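Local coordinates for two-domain protein containing predicted PHP-like metal-dependent phosphoesterase (Bacteroides vulgatus ATCC 8482, PDB 3E38) that binds a cluster of zinc ions in a PHP-like domain and is probably a metal-dependent phosphoesterase, perhaps acting as a nuclease, at residues E93-A105 and Q143-L157. Numbering follows the deposited sequence.
Sequences EITRAMAPGHFNA and QQPDTTKWWPEHTAL. With ZN (zinc ion), chain H; ZN (zinc ion), chain I.
The turn of a beta hairpin, between strands 87-95 and 102-106 of the PHP-like domain, packs on the loop and first helical turn of 143-157. The hairpin carries zinc ligands: E93 bridges two zinc ions through OE1 and OE2, and H102 ND1 binds one of them, with H137 completing its protein ligands. Two hydrogen bonds tie the turn to the loop and to the helix start. Q143 reaches across with an extended chain, and its NE2 donates to R96 O at 3.1 Å, nearly straight at 170°. Its amide stands almost perpendicular to the H102 ring. H154 NE2 donates to P100 O at 2.8 Å, in the ring plane. H154 ND1 accepts from W151 N at 2.9 Å, so both nitrogens are used and the ring's rotation is fixed.

Selenomethionine M98 has CG anti to its N (chi1 174°) and then bends. M98 SE sits over the five-membered ring of W151, 4.1 Å from the centroid, and at the edge of H154. This is a Met-aromatic contact. The peptide bonds before A99 and P100 are both cis; A99 lays CB on the same indole face. W151 NE1 donates to Q144 OE1 at 3.0 Å, nearly straight at 175°. K149 N donates to the same oxygen from the opposite face of the amide. Replacing W151 with an alanine would probably open a gap beside M98 and A99 and leave Q144 OE1 with K149 N alone of these two donors. Farther along, L157 packs on F123 of helix 119-128. L157 CD1 meets F103 CZ and presses tightly on P100 CB at 3.4 Å.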
ATOM      1  N   GLU B  93      18.635  13.993  26.397  1.00 29.09           N
ATOM      2  CA  GLU B  93      17.741  13.288  27.300  1.00 29.87           C
ATOM      3  C   GLU B  93      18.381  12.886  28.623  1.00 30.34           C
ATOM      4  O   GLU B  93      19.232  11.991  28.701  1.00 30.26           O
ATOM      5  CB  GLU B  93      17.131  12.037  26.625  1.00 32.07           C
ATOM      6  CG  GLU B  93      15.987  11.502  27.485  1.00 26.70           C
ATOM      7  CD  GLU B  93      15.303  10.311  26.911  1.00 32.39           C
ATOM      8  OE1 GLU B  93      15.697   9.653  25.897  1.00 30.51           O
ATOM      9  OE2 GLU B  93      14.295  10.052  27.487  1.00 25.42           O
ATOM     10  N   ILE B  94      17.909  13.566  29.659  1.00 28.04           N
ATOM     11  CA  ILE B  94      18.347  13.354  31.059  1.00 30.39           C
ATOM     12  C   ILE B  94      17.473  12.196  31.478  1.00 32.11           C
ATOM     13  O   ILE B  94      16.263  12.307  31.605  1.00 30.58           O
ATOM     14  CB  ILE B  94      18.151  14.594  31.965  1.00 27.62           C
ATOM     15  CG1 ILE B  94      18.816  15.820  31.351  1.00 27.88           C
ATOM     16  CG2 ILE B  94      18.651  14.334  33.377  1.00 29.10           C
ATOM     17  CD1 ILE B  94      18.312  17.182  31.947  1.00 30.44           C
ATOM     18  N   THR B  95      18.148  11.068  31.597  1.00 33.78           N
ATOM     19  CA  THR B  95      17.577   9.774  31.805  1.00 29.61           C
ATOM     20  C   THR B  95      17.867   9.332  33.208  1.00 31.98           C
ATOM     21  O   THR B  95      18.993   8.990  33.555  1.00 37.54           O
ATOM     22  CB  THR B  95      18.237   8.742  30.810  1.00 33.66           C
ATOM     23  OG1 THR B  95      18.353   9.296  29.478  1.00 27.13           O
ATOM     24  CG2 THR B  95      17.458   7.454  30.771  1.00 31.04           C
ATOM     25  N   ARG B  96      16.841   9.377  34.029  1.00 26.01           N
ATOM     26  CA  ARG B  96      16.941   8.931  35.407  1.00 28.42           C
ATOM     27  C   ARG B  96      15.763   8.053  35.823  1.00 27.81           C
ATOM     28  O   ARG B  96      14.792   7.913  35.132  1.00 32.21           O
ATOM     29  CB  ARG B  96      16.983  10.150  36.310  1.00 26.20           C
ATOM     30  CG  ARG B  96      18.125  11.081  35.963  1.00 29.12           C
ATOM     31  CD  ARG B  96      19.468  10.532  36.454  1.00 28.63           C
ATOM     32  NE  ARG B  96      20.538  11.481  36.155  1.00 35.92           N
ATOM     33  CZ  ARG B  96      21.554  11.742  36.970  1.00 31.19           C
ATOM     34  NH1 ARG B  96      21.621  11.163  38.157  1.00 31.97           N
ATOM     35  NH2 ARG B  96      22.463  12.644  36.625  1.00 35.46           N
ATOM     36  N   ALA B  97      15.909   7.453  36.980  1.00 31.82           N
ATOM     37  CA  ALA B  97      14.859   6.649  37.616  1.00 30.21           C
ATOM     38  C   ALA B  97      13.664   7.533  37.918  1.00 30.90           C
ATOM     39  O   ALA B  97      13.801   8.751  38.051  1.00 27.66           O
ATOM     40  CB  ALA B  97      15.383   5.997  38.932  1.00 27.47           C
HETATM   41  N   MSE B  98      12.492   6.909  38.018  1.00 32.32           N
HETATM   42  CA  MSE B  98      11.272   7.623  38.429  1.00 34.05           C
HETATM   43  C   MSE B  98      11.252   7.640  39.948  1.00 33.77           C
HETATM   44  O   MSE B  98      11.417   6.582  40.533  1.00 35.58           O
HETATM   45  CB  MSE B  98      10.017   6.894  37.957  1.00 36.42           C
HETATM   46  CG  MSE B  98       8.708   7.495  38.460  1.00 30.98           C
HETATM   47 SE   MSE B  98       8.320   9.237  37.601  0.75 31.11          SE
HETATM   48  CE  MSE B  98       8.636   8.697  35.724  1.00 23.57           C
ATOM     49  N   ALA B  99      11.074   8.784  40.622  1.00 33.26           N
ATOM     50  CA  ALA B  99      10.945  10.112  40.013  1.00 33.26           C
ATOM     51  C   ALA B  99      12.354  10.704  39.929  1.00 33.03           C
ATOM     52  O   ALA B  99      13.261  10.235  40.628  1.00 34.18           O
ATOM     53  CB  ALA B  99      10.000  11.000  40.843  1.00 28.20           C
ATOM     54  N   PRO B 100      12.566  11.745  39.107  1.00 33.33           N
ATOM     55  CA  PRO B 100      11.633  12.474  38.269  1.00 31.19           C
ATOM     56  C   PRO B 100      11.430  11.790  36.913  1.00 27.80           C
ATOM     57  O   PRO B 100      10.568  12.159  36.114  1.00 21.36           O
ATOM     58  CB  PRO B 100      12.384  13.784  38.048  1.00 32.95           C
ATOM     59  CG  PRO B 100      13.826  13.326  37.894  1.00 31.29           C
ATOM     60  CD  PRO B 100      13.959  12.061  38.726  1.00 31.25           C
ATOM     61  N   GLY B 101      12.230  10.774  36.683  1.00 25.51           N
ATOM     62  CA  GLY B 101      12.108  10.028  35.453  1.00 28.81           C
ATOM     63  C   GLY B 101      12.988  10.581  34.374  1.00 25.47           C
ATOM     64  O   GLY B 101      14.143  10.889  34.615  1.00 30.23           O
ATOM     65  N   HIS B 102      12.445  10.679  33.170  1.00 29.24           N
ATOM     66  CA  HIS B 102      13.199  11.182  31.999  1.00 23.45           C
ATOM     67  C   HIS B 102      12.665  12.498  31.509  1.00 25.28           C
ATOM     68  O   HIS B 102      11.458  12.653  31.319  1.00 33.50           O
ATOM     69  CB  HIS B 102      13.071  10.230  30.808  1.00 30.18           C
ATOM     70  CG  HIS B 102      13.545   8.837  31.059  1.00 29.02           C
ATOM     71  ND1 HIS B 102      13.863   7.977  30.034  1.00 33.17           N
ATOM     72  CD2 HIS B 102      13.760   8.153  32.205  1.00 35.48           C
ATOM     73  CE1 HIS B 102      14.245   6.816  30.541  1.00 28.18           C
ATOM     74  NE2 HIS B 102      14.209   6.902  31.853  1.00 33.60           N
ATOM     75  N   PHE B 103      13.572  13.442  31.293  1.00 27.25           N
ATOM     76  CA  PHE B 103      13.268  14.765  30.711  1.00 26.82           C
ATOM     77  C   PHE B 103      14.186  15.068  29.536  1.00 26.12           C
ATOM     78  O   PHE B 103      15.318  14.683  29.518  1.00 27.48           O
ATOM     79  CB  PHE B 103      13.502  15.906  31.684  1.00 25.64           C
ATOM     80  CG  PHE B 103      12.447  16.054  32.787  1.00 32.58           C
ATOM     81  CD1 PHE B 103      12.193  15.042  33.673  1.00 29.36           C
ATOM     82  CD2 PHE B 103      11.750  17.258  32.933  1.00 30.10           C
ATOM     83  CE1 PHE B 103      11.226  15.184  34.658  1.00 39.55           C
ATOM     84  CE2 PHE B 103      10.783  17.407  33.893  1.00 40.30           C
ATOM     85  CZ  PHE B 103      10.520  16.366  34.766  1.00 41.36           C
ATOM     86  N   ASN B 104      13.666  15.829  28.590  1.00 26.43           N
ATOM     87  CA  ASN B 104      14.468  16.389  27.511  1.00 28.51           C
ATOM     88  C   ASN B 104      14.720  17.858  27.744  1.00 27.91           C
ATOM     89  O   ASN B 104      13.850  18.598  28.158  1.00 31.03           O
ATOM     90  CB  ASN B 104      13.849  16.188  26.152  1.00 26.40           C
ATOM     91  CG  ASN B 104      14.192  14.853  25.554  1.00 26.30           C
ATOM     92  OD1 ASN B 104      14.624  13.943  26.248  1.00 33.61           O
ATOM     93  ND2 ASN B 104      14.024  14.738  24.247  1.00 26.69           N
ATOM     94  N   ALA B 105      15.977  18.215  27.522  1.00 29.65           N
ATOM     95  CA  ALA B 105      16.497  19.573  27.573  1.00 26.45           C
ATOM     96  C   ALA B 105      16.822  19.913  26.130  1.00 28.50           C
ATOM     97  O   ALA B 105      17.687  19.285  25.532  1.00 27.93           O
ATOM     98  CB  ALA B 105      17.743  19.654  28.452  1.00 20.67           C
ATOM     99  N   GLN B 143       8.149   2.651  34.179  1.00 38.96           N
ATOM    100  CA  GLN B 143       8.472   3.458  35.349  1.00 37.18           C
ATOM    101  C   GLN B 143       7.231   3.775  36.195  1.00 36.90           C
ATOM    102  O   GLN B 143       7.344   4.089  37.377  1.00 35.92           O
ATOM    103  CB  GLN B 143       9.229   4.721  34.925  1.00 38.74           C
ATOM    104  CG  GLN B 143      10.678   4.443  34.520  1.00 35.27           C
ATOM    105  CD  GLN B 143      11.532   5.701  34.481  1.00 35.77           C
ATOM    106  OE1 GLN B 143      11.049   6.783  34.176  1.00 31.46           O
ATOM    107  NE2 GLN B 143      12.801   5.561  34.798  1.00 36.23           N
ATOM    108  N   GLN B 144       6.066   3.713  35.560  1.00 35.57           N
ATOM    109  CA  GLN B 144       4.773   3.885  36.250  1.00 35.84           C
ATOM    110  C   GLN B 144       3.815   2.827  35.708  1.00 36.43           C
ATOM    111  O   GLN B 144       2.963   3.105  34.860  1.00 37.35           O
ATOM    112  CB  GLN B 144       4.199   5.297  36.089  1.00 36.83           C
ATOM    113  CG  GLN B 144       5.120   6.420  36.606  1.00 32.68           C
ATOM    114  CD  GLN B 144       4.400   7.706  36.973  1.00 31.22           C
ATOM    115  OE1 GLN B 144       3.885   7.844  38.091  1.00 29.54           O
ATOM    116  NE2 GLN B 144       4.393   8.670  36.050  1.00 39.14           N
ATOM    117  N   PRO B 145       3.953   1.591  36.199  1.00 36.45           N
ATOM    118  CA  PRO B 145       3.177   0.521  35.596  1.00 35.44           C
ATOM    119  C   PRO B 145       1.699   0.472  35.900  1.00 36.65           C
ATOM    120  O   PRO B 145       0.990  -0.239  35.212  1.00 37.16           O
ATOM    121  CB  PRO B 145       3.830  -0.750  36.164  1.00 36.43           C
ATOM    122  CG  PRO B 145       4.570  -0.344  37.340  1.00 36.60           C
ATOM    123  CD  PRO B 145       4.885   1.098  37.223  1.00 35.69           C
ATOM    124  N   ASP B 146       1.201   1.184  36.898  1.00 36.80           N
ATOM    125  CA  ASP B 146      -0.221   1.015  37.210  1.00 36.91           C
ATOM    126  C   ASP B 146      -0.990   2.294  37.009  1.00 35.85           C
ATOM    127  O   ASP B 146      -2.108   2.290  36.562  1.00 33.67           O
ATOM    128  CB  ASP B 146      -0.393   0.489  38.625  1.00 36.55           C
ATOM    129  CG  ASP B 146       0.219  -0.888  38.804  1.00 40.60           C
ATOM    130  OD1 ASP B 146       0.181  -1.694  37.853  1.00 43.09           O
ATOM    131  OD2 ASP B 146       0.738  -1.180  39.902  1.00 39.95           O
ATOM    132  N   THR B 147      -0.326   3.390  37.289  1.00 36.12           N
ATOM    133  CA  THR B 147      -0.939   4.696  37.209  1.00 36.54           C
ATOM    134  C   THR B 147       0.096   5.765  36.907  1.00 34.24           C
ATOM    135  O   THR B 147       1.191   5.724  37.451  1.00 33.42           O
ATOM    136  CB  THR B 147      -1.589   5.051  38.559  1.00 34.80           C
ATOM    137  OG1 THR B 147      -2.765   4.257  38.766  1.00 42.10           O
ATOM    138  CG2 THR B 147      -1.974   6.494  38.576  1.00 41.00           C
ATOM    139  N   THR B 148      -0.283   6.714  36.053  1.00 34.43           N
ATOM    140  CA  THR B 148       0.578   7.856  35.661  1.00 34.54           C
ATOM    141  C   THR B 148       0.428   8.983  36.657  1.00 36.33           C
ATOM    142  O   THR B 148      -0.477   9.805  36.561  1.00 41.66           O
ATOM    143  CB  THR B 148       0.222   8.406  34.270  1.00 35.11           C
ATOM    144  OG1 THR B 148       0.138   7.324  33.354  1.00 28.16           O
ATOM    145  CG2 THR B 148       1.258   9.424  33.769  1.00 24.33           C
ATOM    146  N   LYS B 149       1.328   9.011  37.624  1.00 34.57           N
ATOM    147  CA  LYS B 149       1.282  10.029  38.670  1.00 33.64           C
ATOM    148  C   LYS B 149       2.268  11.163  38.517  1.00 32.80           C
ATOM    149  O   LYS B 149       3.256  11.120  37.727  1.00 29.82           O
ATOM    150  CB  LYS B 149       1.542   9.392  40.033  1.00 32.76           C
ATOM    151  CG  LYS B 149       0.583   8.284  40.335  1.00 41.32           C
ATOM    152  CD  LYS B 149       0.939   7.524  41.588  1.00 48.44           C
ATOM    153  CE  LYS B 149      -0.138   6.464  41.855  1.00 53.63           C
ATOM    154  NZ  LYS B 149       0.150   5.617  43.047  1.00 59.13           N
ATOM    155  N   TRP B 150       1.941  12.159  39.332  1.00 31.08           N
ATOM    156  CA  TRP B 150       2.698  13.406  39.512  1.00 31.44           C
ATOM    157  C   TRP B 150       3.354  13.310  40.874  1.00 31.25           C
ATOM    158  O   TRP B 150       2.702  13.193  41.891  1.00 31.98           O
ATOM    159  CB  TRP B 150       1.799  14.644  39.434  1.00 27.82           C
ATOM    160  CG  TRP B 150       2.539  15.958  39.548  1.00 30.21           C
ATOM    161  CD1 TRP B 150       2.964  16.549  40.702  1.00 41.52           C
ATOM    162  CD2 TRP B 150       2.893  16.862  38.489  1.00 31.63           C
ATOM    163  NE1 TRP B 150       3.589  17.745  40.429  1.00 43.84           N
ATOM    164  CE2 TRP B 150       3.554  17.967  39.080  1.00 36.02           C
ATOM    165  CE3 TRP B 150       2.725  16.843  37.109  1.00 31.36           C
ATOM    166  CZ2 TRP B 150       4.056  19.047  38.326  1.00 32.26           C
ATOM    167  CZ3 TRP B 150       3.245  17.927  36.343  1.00 36.14           C
ATOM    168  CH2 TRP B 150       3.884  19.007  36.959  1.00 34.74           C
ATOM    169  N   TRP B 151       4.670  13.331  40.882  1.00 33.38           N
ATOM    170  CA  TRP B 151       5.409  13.181  42.139  1.00 33.50           C
ATOM    171  C   TRP B 151       5.831  14.506  42.735  1.00 32.36           C
ATOM    172  O   TRP B 151       5.717  15.552  42.112  1.00 31.73           O
ATOM    173  CB  TRP B 151       6.635  12.303  41.917  1.00 33.87           C
ATOM    174  CG  TRP B 151       6.277  10.964  41.407  1.00 38.08           C
ATOM    175  CD1 TRP B 151       5.503  10.679  40.310  1.00 41.80           C
ATOM    176  CD2 TRP B 151       6.742   9.716  41.898  1.00 33.54           C
ATOM    177  NE1 TRP B 151       5.441   9.329  40.117  1.00 37.89           N
ATOM    178  CE2 TRP B 151       6.196   8.712  41.073  1.00 36.46           C
ATOM    179  CE3 TRP B 151       7.590   9.346  42.932  1.00 35.97           C
ATOM    180  CZ2 TRP B 151       6.436   7.377  41.283  1.00 36.19           C
ATOM    181  CZ3 TRP B 151       7.814   8.001  43.149  1.00 35.83           C
ATOM    182  CH2 TRP B 151       7.245   7.038  42.328  1.00 36.36           C
ATOM    183  N   PRO B 152       6.327  14.464  43.961  1.00 34.79           N
ATOM    184  CA  PRO B 152       6.701  15.743  44.590  1.00 34.45           C
ATOM    185  C   PRO B 152       7.917  16.380  43.905  1.00 33.54           C
ATOM    186  O   PRO B 152       8.152  17.576  44.018  1.00 33.37           O
ATOM    187  CB  PRO B 152       6.956  15.365  46.074  1.00 32.50           C
ATOM    188  CG  PRO B 152       6.415  13.944  46.242  1.00 31.99           C
ATOM    189  CD  PRO B 152       6.436  13.307  44.868  1.00 34.95           C
ATOM    190  N   GLU B 153       8.630  15.574  43.135  1.00 36.98           N
ATOM    191  CA  GLU B 153       9.819  16.037  42.401  1.00 34.70           C
ATOM    192  C   GLU B 153       9.434  16.774  41.149  1.00 34.68           C
ATOM    193  O   GLU B 153      10.156  17.630  40.664  1.00 34.29           O
ATOM    194  CB  GLU B 153      10.713  14.885  41.949  1.00 35.79           C
ATOM    195  CG  GLU B 153      11.456  14.195  43.056  1.00 35.21           C
ATOM    196  CD  GLU B 153      10.686  13.055  43.684  1.00 33.19           C
ATOM    197  OE1 GLU B 153       9.440  13.016  43.620  1.00 37.35           O
ATOM    198  OE2 GLU B 153      11.360  12.182  44.243  1.00 30.33           O
ATOM    199  N   HIS B 154       8.313  16.380  40.585  1.00 32.89           N
ATOM    200  CA  HIS B 154       7.852  17.040  39.387  1.00 32.77           C
ATOM    201  C   HIS B 154       7.369  18.418  39.848  1.00 31.35           C
ATOM    202  O   HIS B 154       7.510  19.422  39.176  1.00 34.04           O
ATOM    203  CB  HIS B 154       6.802  16.187  38.639  1.00 31.27           C
ATOM    204  CG  HIS B 154       7.289  14.799  38.322  1.00 32.19           C
ATOM    205  ND1 HIS B 154       6.762  13.669  38.916  1.00 27.68           N
ATOM    206  CD2 HIS B 154       8.301  14.369  37.516  1.00 23.84           C
ATOM    207  CE1 HIS B 154       7.419  12.605  38.486  1.00 34.30           C
ATOM    208  NE2 HIS B 154       8.364  13.002  37.645  1.00 24.43           N
ATOM    209  N   THR B 155       6.867  18.464  41.055  1.00 31.23           N
ATOM    210  CA  THR B 155       6.389  19.724  41.595  1.00 29.37           C
ATOM    211  C   THR B 155       7.555  20.644  41.818  1.00 27.98           C
ATOM    212  O   THR B 155       7.492  21.847  41.558  1.00 27.43           O
ATOM    213  CB  THR B 155       5.634  19.533  42.921  1.00 29.48           C
ATOM    214  OG1 THR B 155       4.293  19.148  42.627  1.00 34.45           O
ATOM    215  CG2 THR B 155       5.604  20.816  43.684  1.00 23.87           C
ATOM    216  N   ALA B 156       8.626  20.056  42.319  1.00 28.40           N
ATOM    217  CA  ALA B 156       9.829  20.818  42.612  1.00 32.36           C
ATOM    218  C   ALA B 156      10.377  21.343  41.309  1.00 31.22           C
ATOM    219  O   ALA B 156      10.526  22.531  41.104  1.00 33.04           O
ATOM    220  CB  ALA B 156      10.874  19.955  43.328  1.00 32.09           C
ATOM    221  N   LEU B 157      10.670  20.414  40.434  1.00 33.50           N
ATOM    222  CA  LEU B 157      11.223  20.744  39.113  1.00 34.36           C
ATOM    223  C   LEU B 157      10.412  21.851  38.453  1.00 35.30           C
ATOM    224  O   LEU B 157      10.953  22.780  37.874  1.00 36.24           O
ATOM    225  CB  LEU B 157      11.259  19.507  38.208  1.00 34.31           C
ATOM    226  CG  LEU B 157      12.432  18.550  38.400  1.00 36.29           C
ATOM    227  CD1 LEU B 157      12.075  17.156  37.942  1.00 35.32           C
ATOM    228  CD2 LEU B 157      13.651  19.093  37.642  1.00 37.52           C
TER
HETATM  229 ZN    ZN H   4      13.142   8.214  27.873  1.00 40.67          ZN
HETATM  230 ZN    ZN I   5      14.149   8.838  24.527  1.00 34.62          ZN
HETATM  231  O   HOH W   1      12.815   8.715  26.164  1.00 32.72           O